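Local coordinates for protein SVS_variant_AS1 (Streptomyces sp. CWA1, PDB 6TJA) that probably cyclises geranylgeranyl diphosphate to the spirocyclic diterpene spiroviolene, as an engineered, ancestrally reconstructed class I terpene cyclase, at residues P12-L17 / I272-L277; D176-M181 / Q244-V249; G187-F192 / M219-A224; A225-R230 / K267-I272. All blocks are in the same frame, centred on the assembly; numbering follows the deposited sequence.

Contact 1: P12-L17 / I272-L277; sequences PIYCPL and ILLRFL
The aromatic ring of Tyr14 lies between its own loop and the flank of helix 258-283. Pro16 CD sits 3.6 Å above the ring plane of Tyr14, over its centre, a CH-pi contact made within the loop, while three leucines of the helix come at the ring obliquely. This is where the N-terminal arm of the all-helical class I terpene synthase fold is laid along the outside of the helical bundle. Pro16 is also the centre of an inverse gamma turn that leads on to Leu17. With CG anti to the backbone N (chi1 -176°), Tyr14 reaches the helix, and its CE2 meets Leu274 CD1 at 3.5 Å, the two side chains crossing at about a right angle. Leu273, the residue before it, points toward the loop. Its CD2 is 4.1 Å from Tyr14 CD2 and 3.4 Å from the carbonyl oxygen Tyr14 O. That oxygen accepts a hydrogen bond from Arg269 NH1, one turn earlier on the same helix, so a polar tie lies beside an otherwise apolar contact. Pro336 also packs on the tyrosine. Beyond the turn the chain reaches Leu17, which lodges between this helix and helix 289-309, against Ile302. There the packing is tighter than usual for methyl groups, with Leu17 CD1 3.4 Å from Leu277 CD2.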
loop_
_atom_site.group_PDB
_atom_site.type_symbol
_atom_site.label_atom_id
_atom_site.label_comp_id
_atom_site.label_asym_id
_atom_site.label_seq_id
_atom_site.Cartn_x
_atom_site.Cartn_y
_atom_site.Cartn_z
ATOM N N PRO A 12 -28.772 -16.123 -13.506
ATOM C CA PRO A 12 -27.912 -15.432 -14.469
ATOM C C PRO A 12 -27.467 -14.083 -13.872
ATOM O O PRO A 12 -28.118 -13.594 -12.972
ATOM C CB PRO A 12 -28.781 -15.293 -15.734
ATOM C CG PRO A 12 -30.212 -15.331 -15.220
ATOM C CD PRO A 12 -30.183 -16.109 -13.914
ATOM N N ILE A 13 -26.343 -13.550 -14.348
ATOM C CA ILE A 13 -25.685 -12.327 -13.808
ATOM C C ILE A 13 -26.412 -11.081 -14.333
ATOM O O ILE A 13 -26.643 -11.021 -15.572
ATOM C CB ILE A 13 -24.198 -12.323 -14.202
ATOM C CG1 ILE A 13 -23.514 -13.614 -13.747
ATOM C CG2 ILE A 13 -23.495 -11.078 -13.663
ATOM C CD1 ILE A 13 -22.103 -13.781 -14.276
ATOM N N TYR A 14 -26.772 -10.144 -13.439
ATOM C CA TYR A 14 -27.200 -8.755 -13.767
ATOM C C TYR A 14 -25.947 -7.967 -14.175
ATOM O O TYR A 14 -25.056 -7.786 -13.346
ATOM C CB TYR A 14 -27.913 -8.076 -12.584
ATOM C CG TYR A 14 -28.446 -6.701 -12.907
ATOM C CD1 TYR A 14 -29.347 -6.534 -13.945
ATOM C CD2 TYR A 14 -28.019 -5.558 -12.238
ATOM C CE1 TYR A 14 -29.830 -5.281 -14.296
ATOM C CE2 TYR A 14 -28.486 -4.292 -12.588
ATOM C CZ TYR A 14 -29.402 -4.156 -13.618
ATOM O OH TYR A 14 -29.910 -2.943 -14.016
ATOM N N CYS A 15 -25.809 -7.586 -15.439
ATOM C CA CYS A 15 -24.635 -6.797 -15.891
ATOM C C CYS A 15 -24.957 -6.014 -17.155
ATOM O O CYS A 15 -24.410 -6.308 -18.225
ATOM C CB CYS A 15 -23.414 -7.666 -16.146
ATOM S SG CYS A 15 -21.878 -6.708 -16.060
ATOM N N PRO A 16 -25.768 -4.989 -17.017
ATOM C CA PRO A 16 -26.125 -4.175 -18.164
ATOM C C PRO A 16 -25.043 -3.158 -18.462
ATOM O O PRO A 16 -25.294 -2.011 -18.377
ATOM C CB PRO A 16 -27.399 -3.507 -17.706
ATOM C CG PRO A 16 -27.233 -3.396 -16.249
ATOM C CD PRO A 16 -26.486 -4.586 -15.806
ATOM N N LEU A 17 -23.868 -3.618 -18.815
ATOM C CA LEU A 17 -22.748 -2.785 -19.108
ATOM C C LEU A 17 -22.163 -3.124 -20.477
ATOM O O LEU A 17 -22.390 -4.157 -21.016
ATOM C CB LEU A 17 -21.701 -2.951 -18.021
ATOM C CG LEU A 17 -21.607 -2.061 -16.788
ATOM C CD1 LEU A 17 -22.929 -1.660 -16.236
ATOM C CD2 LEU A 17 -20.817 -2.696 -15.688
ATOM N N ILE A 272 -24.844 -3.494 -4.854
ATOM C CA ILE A 272 -23.571 -2.739 -5.026
ATOM C C ILE A 272 -23.465 -2.277 -6.488
ATOM O O ILE A 272 -23.083 -1.118 -6.706
ATOM C CB ILE A 272 -22.350 -3.562 -4.583
ATOM C CG1 ILE A 272 -22.407 -3.904 -3.098
ATOM C CG2 ILE A 272 -21.064 -2.832 -4.913
ATOM C CD1 ILE A 272 -21.398 -4.960 -2.676
ATOM N N LEU A 273 -23.830 -3.112 -7.462
ATOM C CA LEU A 273 -23.770 -2.688 -8.887
ATOM C C LEU A 273 -24.760 -1.544 -9.142
ATOM O O LEU A 273 -24.383 -0.611 -9.818
ATOM C CB LEU A 273 -24.039 -3.868 -9.815
ATOM C CG LEU A 273 -23.898 -3.533 -11.295
ATOM C CD1 LEU A 273 -22.566 -2.846 -11.576
ATOM C CD2 LEU A 273 -24.029 -4.795 -12.106
ATOM N N LEU A 274 -25.955 -1.581 -8.566
ATOM C CA LEU A 274 -26.947 -0.470 -8.677
ATOM C C LEU A 274 -26.387 0.838 -8.096
ATOM O O LEU A 274 -26.577 1.899 -8.712
ATOM C CB LEU A 274 -28.235 -0.862 -7.953
ATOM C CG LEU A 274 -29.460 -1.036 -8.851
ATOM C CD1 LEU A 274 -29.163 -1.885 -10.081
ATOM C CD2 LEU A 274 -30.590 -1.653 -8.053
ATOM N N ARG A 275 -25.747 0.791 -6.933
ATOM C CA ARG A 275 -25.144 2.017 -6.394
ATOM C C ARG A 275 -24.020 2.465 -7.346
ATOM O O ARG A 275 -23.949 3.646 -7.626
ATOM C CB ARG A 275 -24.692 1.820 -4.953
ATOM C CG ARG A 275 -23.994 3.047 -4.397
ATOM C CD ARG A 275 -24.805 4.320 -4.494
ATOM N NE ARG A 275 -24.025 5.424 -3.964
ATOM C CZ ARG A 275 -24.225 6.702 -4.252
ATOM N NH1 ARG A 275 -25.196 7.073 -5.060
ATOM N NH2 ARG A 275 -23.435 7.614 -3.746
ATOM N N PHE A 276 -23.248 1.557 -7.892
ATOM C CA PHE A 276 -22.215 1.938 -8.824
ATOM C C PHE A 276 -22.807 2.656 -10.052
ATOM O O PHE A 276 -22.314 3.639 -10.451
ATOM C CB PHE A 276 -21.352 0.746 -9.225
ATOM C CG PHE A 276 -20.508 0.988 -10.436
ATOM C CD1 PHE A 276 -21.042 0.903 -11.676
ATOM C CD2 PHE A 276 -19.178 1.287 -10.318
ATOM C CE1 PHE A 276 -20.301 1.162 -12.769
ATOM C CE2 PHE A 276 -18.421 1.522 -11.411
ATOM C CZ PHE A 276 -18.991 1.463 -12.643
ATOM N N LEU A 277 -23.884 2.146 -10.606
ATOM C CA LEU A 277 -24.512 2.752 -11.747
ATOM C C LEU A 277 -25.071 4.123 -11.413
ATOM O O LEU A 277 -24.955 5.036 -12.185
ATOM C CB LEU A 277 -25.590 1.852 -12.327
ATOM C CG LEU A 277 -25.132 0.511 -12.839
ATOM C CD1 LEU A 277 -26.284 -0.419 -12.989
ATOM C CD2 LEU A 277 -24.315 0.600 -14.088
#

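Contact 2: D176-M181 / Q244-V249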
loop_
_atom_site.group_PDB
_atom_site.type_symbol
_atom_site.label_atom_id
_atom_site.label_comp_id
_atom_site.label_asym_id
_atom_site.label_seq_id
_atom_site.Cartn_x
_atom_site.Cartn_y
_atom_site.Cartn_z
ATOM N N ASP A 176 -18.631 -8.080 7.095
ATOM C CA ASP A 176 -17.897 -6.789 7.050
ATOM C C ASP A 176 -16.417 -7.034 6.734
ATOM O O ASP A 176 -15.921 -6.369 5.799
ATOM C CB ASP A 176 -18.038 -5.949 8.328
ATOM C CG ASP A 176 -17.652 -4.492 8.091
ATOM O OD1 ASP A 176 -18.217 -3.864 7.187
ATOM O OD2 ASP A 176 -16.820 -3.989 8.810
ATOM N N ASP A 177 -15.747 -7.893 7.505
ATOM C CA ASP A 177 -14.319 -8.279 7.310
ATOM C C ASP A 177 -14.122 -8.966 5.938
ATOM O O ASP A 177 -13.099 -8.672 5.282
ATOM C CB ASP A 177 -13.813 -9.193 8.432
ATOM C CG ASP A 177 -13.516 -8.509 9.764
ATOM O OD1 ASP A 177 -13.597 -7.284 9.824
ATOM O OD2 ASP A 177 -13.169 -9.220 10.730
ATOM N N TYR A 178 -15.018 -9.874 5.531
ATOM C CA TYR A 178 -14.904 -10.604 4.254
ATOM C C TYR A 178 -14.888 -9.618 3.073
ATOM O O TYR A 178 -14.041 -9.816 2.161
ATOM C CB TYR A 178 -15.989 -11.650 4.031
ATOM C CG TYR A 178 -15.776 -12.314 2.711
ATOM C CD1 TYR A 178 -16.566 -11.991 1.620
ATOM C CD2 TYR A 178 -14.689 -13.142 2.507
ATOM C CE1 TYR A 178 -16.317 -12.527 0.368
ATOM C CE2 TYR A 178 -14.425 -13.695 1.260
ATOM C CZ TYR A 178 -15.224 -13.356 0.181
ATOM O OH TYR A 178 -14.990 -13.865 -1.060
ATOM N N LEU A 179 -15.808 -8.658 3.046
ATOM C CA LEU A 179 -15.923 -7.683 1.928
ATOM C C LEU A 179 -14.699 -6.767 1.961
ATOM O O LEU A 179 -14.096 -6.544 0.890
ATOM C CB LEU A 179 -17.223 -6.895 2.057
ATOM C CG LEU A 179 -18.492 -7.725 1.899
ATOM C CD1 LEU A 179 -19.713 -6.852 2.084
ATOM C CD2 LEU A 179 -18.538 -8.425 0.543
ATOM N N ALA A 180 -14.292 -6.314 3.148
ATOM C CA ALA A 180 -13.056 -5.504 3.290
ATOM C C ALA A 180 -11.858 -6.295 2.744
ATOM O O ALA A 180 -11.064 -5.740 1.971
ATOM C CB ALA A 180 -12.852 -5.086 4.728
ATOM N N MET A 181 -11.740 -7.568 3.119
ATOM C CA MET A 181 -10.571 -8.415 2.805
ATOM C C MET A 181 -10.542 -8.695 1.295
ATOM O O MET A 181 -9.497 -8.522 0.644
ATOM C CB MET A 181 -10.677 -9.739 3.566
ATOM C CG MET A 181 -9.566 -10.672 3.298
ATOM S SD MET A 181 -9.815 -12.315 3.961
ATOM C CE MET A 181 -11.031 -12.970 2.833
ATOM N N GLN A 244 -12.791 -19.394 2.188
ATOM C CA GLN A 244 -13.282 -18.021 2.478
ATOM C C GLN A 244 -13.855 -17.471 1.167
ATOM O O GLN A 244 -13.067 -17.145 0.293
ATOM C CB GLN A 244 -12.173 -17.141 3.051
ATOM C CG GLN A 244 -11.698 -17.563 4.434
ATOM C CD GLN A 244 -10.529 -16.685 4.805
ATOM O OE1 GLN A 244 -10.690 -15.497 5.073
ATOM N NE2 GLN A 244 -9.331 -17.227 4.706
ATOM N N ASN A 245 -15.173 -17.508 1.016
ATOM C CA ASN A 245 -15.903 -16.937 -0.145
ATOM C C ASN A 245 -17.231 -16.439 0.428
ATOM O O ASN A 245 -17.549 -16.811 1.575
ATOM C CB ASN A 245 -16.034 -17.944 -1.298
ATOM C CG ASN A 245 -16.805 -19.193 -0.908
ATOM O OD1 ASN A 245 -17.992 -19.131 -0.605
ATOM N ND2 ASN A 245 -16.135 -20.329 -0.874
ATOM N N ILE A 246 -17.978 -15.643 -0.323
ATOM C CA ILE A 246 -19.229 -14.987 0.170
ATOM C C ILE A 246 -20.208 -16.053 0.672
ATOM O O ILE A 246 -20.867 -15.845 1.733
ATOM C CB ILE A 246 -19.839 -14.097 -0.930
ATOM C CG1 ILE A 246 -21.014 -13.289 -0.381
ATOM C CG2 ILE A 246 -20.216 -14.907 -2.167
ATOM C CD1 ILE A 246 -20.643 -12.375 0.770
ATOM N N TYR A 247 -20.269 -17.176 -0.036
ATOM C CA TYR A 247 -21.218 -18.282 0.263
ATOM C C TYR A 247 -20.892 -18.885 1.633
ATOM O O TYR A 247 -21.798 -18.919 2.464
ATOM C CB TYR A 247 -21.233 -19.291 -0.882
ATOM C CG TYR A 247 -21.456 -18.629 -2.214
ATOM C CD1 TYR A 247 -22.664 -18.039 -2.534
ATOM C CD2 TYR A 247 -20.420 -18.484 -3.102
ATOM C CE1 TYR A 247 -22.857 -17.423 -3.757
ATOM C CE2 TYR A 247 -20.586 -17.847 -4.307
ATOM C CZ TYR A 247 -21.810 -17.335 -4.653
ATOM O OH TYR A 247 -21.930 -16.675 -5.848
ATOM N N SER A 248 -19.646 -19.266 1.896
ATOM C CA SER A 248 -19.253 -19.877 3.196
ATOM C C SER A 248 -19.487 -18.856 4.307
ATOM O O SER A 248 -19.822 -19.284 5.412
ATOM C CB SER A 248 -17.817 -20.358 3.236
ATOM O OG SER A 248 -17.469 -21.122 2.096
ATOM N N VAL A 249 -19.275 -17.559 4.026
ATOM C CA VAL A 249 -19.417 -16.487 5.049
ATOM C C VAL A 249 -20.890 -16.400 5.464
ATOM O O VAL A 249 -21.150 -16.390 6.674
ATOM C CB VAL A 249 -18.867 -15.122 4.582
ATOM C CG1 VAL A 249 -19.315 -14.009 5.520
ATOM C CG2 VAL A 249 -17.349 -15.106 4.437
#
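Asn245, whose CA lies 3.3 Å from Tyr178 OH, is the N-cap of helix 246-254: its OD1 accepts from Ser248 N at 3.0 Å in a fairly straight bond (161°), with the donor above the carbonyl plane, while its ND2 bonds to Asp243. The contact thus sets a capped helix start against the side of helix 175-185 in the terpene synthase bundle. Tyr178 carries most of it. Its CG stands anti to the backbone N (chi1 180°), which sends the ring across the gap, and the Asn245 carbonyl carbon lies over one face. Val249 CG2 nestles obliquely against Tyr178 CG at 3.6 Å, and Ile246 crosses the ring at about a right angle, its CB 4.1 Å from Tyr178 CE1. Ile246 N is hydrogen-bonded to Asp229 of helix 211-231; Tyr178 OH meets the same carboxylate, but at a doubtfully short separation. Just before the cap, Gln244 OE1 bonds to Asn166, and the bent end of Met181 comes up to that oxygen, its CE 3.4 Å away.

Contact 3: G187-F192 / M219-A224; sequences GGEPTF and MAIMVA
Ile221 drives into helix 188-192 and makes the close part of this contact, whereas Ala220 and Ala224, on the same helix, only brush the far end of Phe192. The two short helical pieces run at 120° to one another, and Gly188 and Ile221 bring their CA atoms to 5.0 Å. Having no side chain, Gly188 lets Ile221 CG2 settle 4.0 Å from its CA and Ile221 CG1 3.6 Å from its O. The CG1 branch continues to Glu189, CD1 of Ile221 resting 3.4 Å from Glu189 CD, the side chains crossing at about a right angle. Phe192 slides past Ile221 in the opposite direction, so that Phe192 CD2 meets Ile221 CG1 at 3.5 Å. Beyond this core the fit slackens. Ala220 CB stands over the rim of one face of the Phe192 ring, 4.3 Å from Phe192 CZ, and Ala224 CB lies at the ring edge. Gly187, at a positive phi of 85°, ends helix 175-185 and caps the next; this break resembles the kinked helix G of class I terpene synthases, which lines the active site in relatives. A bound PEG, probably from the crystallisation liquor, lies about 5 Å from the Glu189 side chain. The apolar contact of Glu189 with Ile221, together with its salt bridge to Arg214, is consistent with a buried carboxylate whose charge is probably balanced by that arginine.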
loop_
_atom_site.group_PDB
_atom_site.type_symbol
_atom_site.label_atom_id
_atom_site.label_comp_id
_atom_site.label_asym_id
_atom_site.label_seq_id
_atom_site.Cartn_x
_atom_site.Cartn_y
_atom_site.Cartn_z
ATOM N N GLY A 187 -7.503 -9.188 -6.188
ATOM C CA GLY A 187 -6.586 -8.643 -7.216
ATOM C C GLY A 187 -7.156 -7.531 -8.114
ATOM O O GLY A 187 -6.491 -7.182 -9.150
ATOM N N GLY A 188 -8.287 -6.942 -7.717
ATOM C CA GLY A 188 -9.010 -5.910 -8.471
ATOM C C GLY A 188 -8.310 -4.562 -8.402
ATOM O O GLY A 188 -8.451 -3.809 -9.361
ATOM N N GLU A 189 -7.635 -4.236 -7.293
ATOM C CA GLU A 189 -6.964 -2.920 -7.157
ATOM C C GLU A 189 -5.912 -2.776 -8.242
ATOM O O GLU A 189 -5.983 -1.823 -9.006
ATOM C CB GLU A 189 -6.381 -2.686 -5.766
ATOM C CG GLU A 189 -7.452 -2.350 -4.752
ATOM C CD GLU A 189 -8.051 -0.953 -4.797
ATOM O OE1 GLU A 189 -7.687 -0.156 -5.671
ATOM O OE2 GLU A 189 -8.882 -0.665 -3.922
ATOM N N PRO A 190 -4.884 -3.652 -8.307
ATOM C CA PRO A 190 -3.847 -3.538 -9.330
ATOM C C PRO A 190 -4.357 -3.833 -10.749
ATOM O O PRO A 190 -3.776 -3.305 -11.654
ATOM C CB PRO A 190 -2.813 -4.544 -8.815
ATOM C CG PRO A 190 -3.640 -5.596 -8.143
ATOM C CD PRO A 190 -4.642 -4.774 -7.389
ATOM N N THR A 191 -5.413 -4.642 -10.917
ATOM C CA THR A 191 -6.056 -4.875 -12.236
ATOM C C THR A 191 -6.614 -3.549 -12.798
ATOM O O THR A 191 -6.293 -3.173 -13.962
ATOM C CB THR A 191 -7.136 -5.966 -12.175
ATOM O OG1 THR A 191 -6.526 -7.157 -11.710
ATOM C CG2 THR A 191 -7.764 -6.267 -13.517
ATOM N N PHE A 192 -7.421 -2.852 -12.007
ATOM C CA PHE A 192 -8.114 -1.607 -12.401
ATOM C C PHE A 192 -7.092 -0.466 -12.514
ATOM O O PHE A 192 -7.259 0.436 -13.384
ATOM C CB PHE A 192 -9.303 -1.391 -11.461
ATOM C CG PHE A 192 -10.504 -2.226 -11.834
ATOM C CD1 PHE A 192 -11.246 -1.931 -12.963
ATOM C CD2 PHE A 192 -10.856 -3.347 -11.118
ATOM C CE1 PHE A 192 -12.351 -2.687 -13.325
ATOM C CE2 PHE A 192 -11.958 -4.113 -11.481
ATOM C CZ PHE A 192 -12.711 -3.773 -12.577
ATOM N N MET A 219 -16.295 -0.048 -5.915
ATOM C CA MET A 219 -17.546 -0.753 -6.253
ATOM C C MET A 219 -17.265 -1.661 -7.436
ATOM O O MET A 219 -17.718 -2.845 -7.419
ATOM C CB MET A 219 -18.680 0.232 -6.541
ATOM C CG MET A 219 -19.221 0.767 -5.226
ATOM S SD MET A 219 -20.772 1.621 -5.254
ATOM C CE MET A 219 -20.192 3.263 -5.690
ATOM N N ALA A 220 -16.533 -1.147 -8.419
ATOM C CA ALA A 220 -16.177 -1.941 -9.603
ATOM C C ALA A 220 -15.438 -3.183 -9.117
ATOM O O ALA A 220 -15.731 -4.298 -9.609
ATOM C CB ALA A 220 -15.359 -1.119 -10.553
ATOM N N ILE A 221 -14.494 -2.988 -8.189
ATOM C CA ILE A 221 -13.611 -4.063 -7.656
ATOM C C ILE A 221 -14.460 -5.075 -6.890
ATOM O O ILE A 221 -14.250 -6.268 -7.090
ATOM C CB ILE A 221 -12.475 -3.465 -6.817
ATOM C CG1 ILE A 221 -11.481 -2.754 -7.725
ATOM C CG2 ILE A 221 -11.774 -4.508 -5.956
ATOM C CD1 ILE A 221 -10.486 -1.916 -6.956
ATOM N N MET A 222 -15.419 -4.610 -6.098
ATOM C CA MET A 222 -16.241 -5.455 -5.211
ATOM C C MET A 222 -17.184 -6.295 -6.066
ATOM O O MET A 222 -17.362 -7.462 -5.746
ATOM C CB MET A 222 -17.031 -4.612 -4.212
ATOM C CG MET A 222 -17.655 -5.447 -3.077
ATOM S SD MET A 222 -16.411 -6.173 -1.952
ATOM C CE MET A 222 -16.287 -4.806 -0.823
ATOM N N VAL A 223 -17.734 -5.755 -7.152
ATOM C CA VAL A 223 -18.642 -6.536 -8.039
ATOM C C VAL A 223 -17.812 -7.613 -8.740
ATOM O O VAL A 223 -18.261 -8.779 -8.736
ATOM C CB VAL A 223 -19.397 -5.663 -9.047
ATOM C CG1 VAL A 223 -20.187 -6.531 -10.025
ATOM C CG2 VAL A 223 -20.301 -4.655 -8.348
ATOM N N ALA A 224 -16.637 -7.254 -9.273
ATOM C CA ALA A 224 -15.715 -8.193 -9.961
ATOM C C ALA A 224 -15.303 -9.316 -9.003
ATOM O O ALA A 224 -15.232 -10.474 -9.448
ATOM C CB ALA A 224 -14.473 -7.487 -10.472
#

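Contact 4: A225-R230 / K267-I272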
loop_
_atom_site.group_PDB
_atom_site.type_symbol
_atom_site.label_atom_id
_atom_site.label_comp_id
_atom_site.label_asym_id
_atom_site.label_seq_id
_atom_site.Cartn_x
_atom_site.Cartn_y
_atom_site.Cartn_z
ATOM N N ALA A 225 -14.959 -8.969 -7.764
ATOM C CA ALA A 225 -14.618 -9.933 -6.694
ATOM C C ALA A 225 -15.774 -10.918 -6.475
ATOM O O ALA A 225 -15.535 -12.100 -6.375
ATOM C CB ALA A 225 -14.302 -9.206 -5.410
ATOM N N LEU A 226 -16.990 -10.432 -6.330
ATOM C CA LEU A 226 -18.171 -11.277 -6.003
ATOM C C LEU A 226 -18.571 -12.056 -7.259
ATOM O O LEU A 226 -19.058 -13.184 -7.133
ATOM C CB LEU A 226 -19.297 -10.369 -5.495
ATOM C CG LEU A 226 -19.074 -9.699 -4.143
ATOM C CD1 LEU A 226 -20.265 -8.830 -3.808
ATOM C CD2 LEU A 226 -18.846 -10.707 -3.041
ATOM N N ASP A 227 -18.366 -11.484 -8.446
ATOM C CA ASP A 227 -18.505 -12.257 -9.708
ATOM C C ASP A 227 -17.457 -13.376 -9.692
ATOM O O ASP A 227 -17.816 -14.504 -10.039
ATOM C CB ASP A 227 -18.522 -11.331 -10.934
ATOM C CG ASP A 227 -19.823 -10.549 -11.028
ATOM O OD1 ASP A 227 -20.743 -10.833 -10.224
ATOM O OD2 ASP A 227 -19.901 -9.639 -11.849
ATOM N N ASN A 228 -16.230 -13.118 -9.235
ATOM C CA ASN A 228 -15.195 -14.184 -9.138
ATOM C C ASN A 228 -15.619 -15.227 -8.081
ATOM O O ASN A 228 -15.445 -16.421 -8.365
ATOM C CB ASN A 228 -13.776 -13.627 -8.971
ATOM C CG ASN A 228 -13.263 -12.962 -10.237
ATOM O OD1 ASN A 228 -13.670 -13.326 -11.336
ATOM N ND2 ASN A 228 -12.403 -11.962 -10.101
ATOM N N ASP A 229 -16.225 -14.859 -6.939
ATOM C CA ASP A 229 -16.681 -15.891 -5.962
ATOM C C ASP A 229 -17.734 -16.793 -6.634
ATOM O O ASP A 229 -17.800 -17.984 -6.303
ATOM C CB ASP A 229 -17.246 -15.291 -4.678
ATOM C CG ASP A 229 -16.226 -14.721 -3.723
ATOM O OD1 ASP A 229 -15.026 -14.699 -4.087
ATOM O OD2 ASP A 229 -16.646 -14.347 -2.594
ATOM N N ARG A 230 -18.572 -16.231 -7.499
ATOM C CA ARG A 230 -19.656 -16.972 -8.188
ATOM C C ARG A 230 -18.998 -17.992 -9.126
ATOM O O ARG A 230 -19.306 -19.191 -8.985
ATOM C CB ARG A 230 -20.593 -16.004 -8.916
ATOM C CG ARG A 230 -21.664 -16.690 -9.746
ATOM C CD ARG A 230 -22.383 -15.699 -10.618
ATOM N NE ARG A 230 -23.568 -16.258 -11.248
ATOM C CZ ARG A 230 -23.569 -17.065 -12.314
ATOM N NH1 ARG A 230 -22.436 -17.455 -12.880
ATOM N NH2 ARG A 230 -24.720 -17.492 -12.805
ATOM N N LYS A 267 -28.181 -10.885 -4.279
ATOM C CA LYS A 267 -28.858 -9.717 -3.813
ATOM C C LYS A 267 -27.906 -8.604 -3.412
ATOM O O LYS A 267 -27.992 -7.531 -3.896
ATOM C CB LYS A 267 -29.796 -10.059 -2.688
ATOM C CG LYS A 267 -31.148 -10.516 -3.145
ATOM C CD LYS A 267 -32.039 -10.776 -1.963
ATOM C CE LYS A 267 -32.973 -11.913 -2.219
ATOM N NZ LYS A 267 -34.351 -11.520 -1.902
ATOM N N LEU A 268 -26.981 -8.893 -2.537
ATOM C CA LEU A 268 -26.078 -7.876 -2.116
ATOM C C LEU A 268 -25.120 -7.383 -3.216
ATOM O O LEU A 268 -24.800 -6.251 -3.254
ATOM C CB LEU A 268 -25.404 -8.237 -0.808
ATOM C CG LEU A 268 -24.490 -9.417 -0.767
ATOM C CD1 LEU A 268 -23.159 -9.048 -1.351
ATOM C CD2 LEU A 268 -24.362 -9.903 0.647
ATOM N N ARG A 269 -24.738 -8.255 -4.120
ATOM C CA ARG A 269 -23.821 -7.947 -5.254
ATOM C C ARG A 269 -24.562 -6.999 -6.197
ATOM O O ARG A 269 -23.993 -5.966 -6.600
ATOM C CB ARG A 269 -23.351 -9.262 -5.901
ATOM C CG ARG A 269 -22.513 -9.125 -7.167
ATOM C CD ARG A 269 -23.417 -9.009 -8.364
ATOM N NE ARG A 269 -22.723 -8.967 -9.647
ATOM C CZ ARG A 269 -23.262 -8.495 -10.759
ATOM N NH1 ARG A 269 -24.494 -8.014 -10.749
ATOM N NH2 ARG A 269 -22.566 -8.494 -11.880
ATOM N N ASP A 270 -25.825 -7.314 -6.473
ATOM C CA ASP A 270 -26.703 -6.502 -7.340
ATOM C C ASP A 270 -26.940 -5.125 -6.694
ATOM O O ASP A 270 -26.913 -4.119 -7.405
ATOM C CB ASP A 270 -27.998 -7.255 -7.617
ATOM C CG ASP A 270 -27.882 -8.393 -8.619
ATOM O OD1 ASP A 270 -26.783 -8.623 -9.164
ATOM O OD2 ASP A 270 -28.901 -9.055 -8.819
ATOM N N ARG A 271 -27.119 -5.070 -5.380
ATOM C CA ARG A 271 -27.297 -3.783 -4.678
ATOM C C ARG A 271 -26.048 -2.919 -4.935
ATOM O O ARG A 271 -26.203 -1.728 -5.234
ATOM C CB ARG A 271 -27.607 -4.048 -3.202
ATOM C CG ARG A 271 -27.638 -2.769 -2.386
ATOM C CD ARG A 271 -27.823 -2.936 -0.895
ATOM N NE ARG A 271 -28.943 -3.783 -0.509
ATOM C CZ ARG A 271 -29.678 -3.599 0.587
ATOM N NH1 ARG A 271 -29.498 -2.542 1.338
ATOM N NH2 ARG A 271 -30.632 -4.447 0.897
ATOM N N ILE A 272 -24.844 -3.494 -4.854
ATOM C CA ILE A 272 -23.571 -2.739 -5.026
ATOM C C ILE A 272 -23.465 -2.277 -6.488
ATOM O O ILE A 272 -23.083 -1.118 -6.706
ATOM C CB ILE A 272 -22.350 -3.562 -4.583
ATOM C CG1 ILE A 272 -22.407 -3.904 -3.098
ATOM C CG2 ILE A 272 -21.064 -2.832 -4.913
ATOM C CD1 ILE A 272 -21.398 -4.960 -2.676
#
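Asp227 and Arg269 face each other almost in one plane, carboxylate and guanidinium turned only 30° apart, across two nearly antiparallel helices of the class I terpene synthase bundle. The arginine grips side-on: its NE donates to Asp227 OD1 at 2.8 Å, and its NH2 to Asp227 OD2 at 2.9 Å. The second bond is nearly straight (176°), lies in the guanidinium plane and uses the syn lone pair of OD2; the first is more bent. Two bonds to two oxygens hold both flat groups against rotation. A bend at chi2 (-86°) turns the arginine's end toward the aspartate, while its aliphatic stem runs past Leu226 in the opposite direction, with Arg269 CG 3.8 Å from Leu226 CB. Leu226 CD1 then reaches Leu268 CD1 at 3.8 Å, the two leucines crossing at about a right angle, and ends near Ile272 CD1. Asp227 directly precedes Asn228, where a sequence matching the NDxxSxxxE metal-binding motif of these enzymes begins; the salt bridge therefore lies just before that probable metal site. The remaining nitrogen, Arg269 NH1, donates both to Tyr14 O of the N-terminal arm and to Asp270 OD1, 2.9 Å away, which extends the salt-bridge network.

In the fold
Three of the four contacts use helix 211-231 or helix 258-283; contact 2 joins helices 175-185 and 246-254 and touches contact 4. Helix 211-231 serves contacts 3 and 4, helix 258-283 contacts 1 and 4, and Ile272 belongs to both of the latter, whose centres are 9 Å apart. Along the chain, contact 1 encloses the other three, contact 3 is nested within contact 2, and contacts 2 and 4 interleave. Contact 3 lies deepest, its centre about 4 Å from that of the chain; contacts 1 and 2 have centres about 16 Å out. Met219 and Met222 link contact 3 to contact 1. The N-terminal arm thus packs on helix 258-283, which lies against helix 211-231, carrier of the probable metal motif.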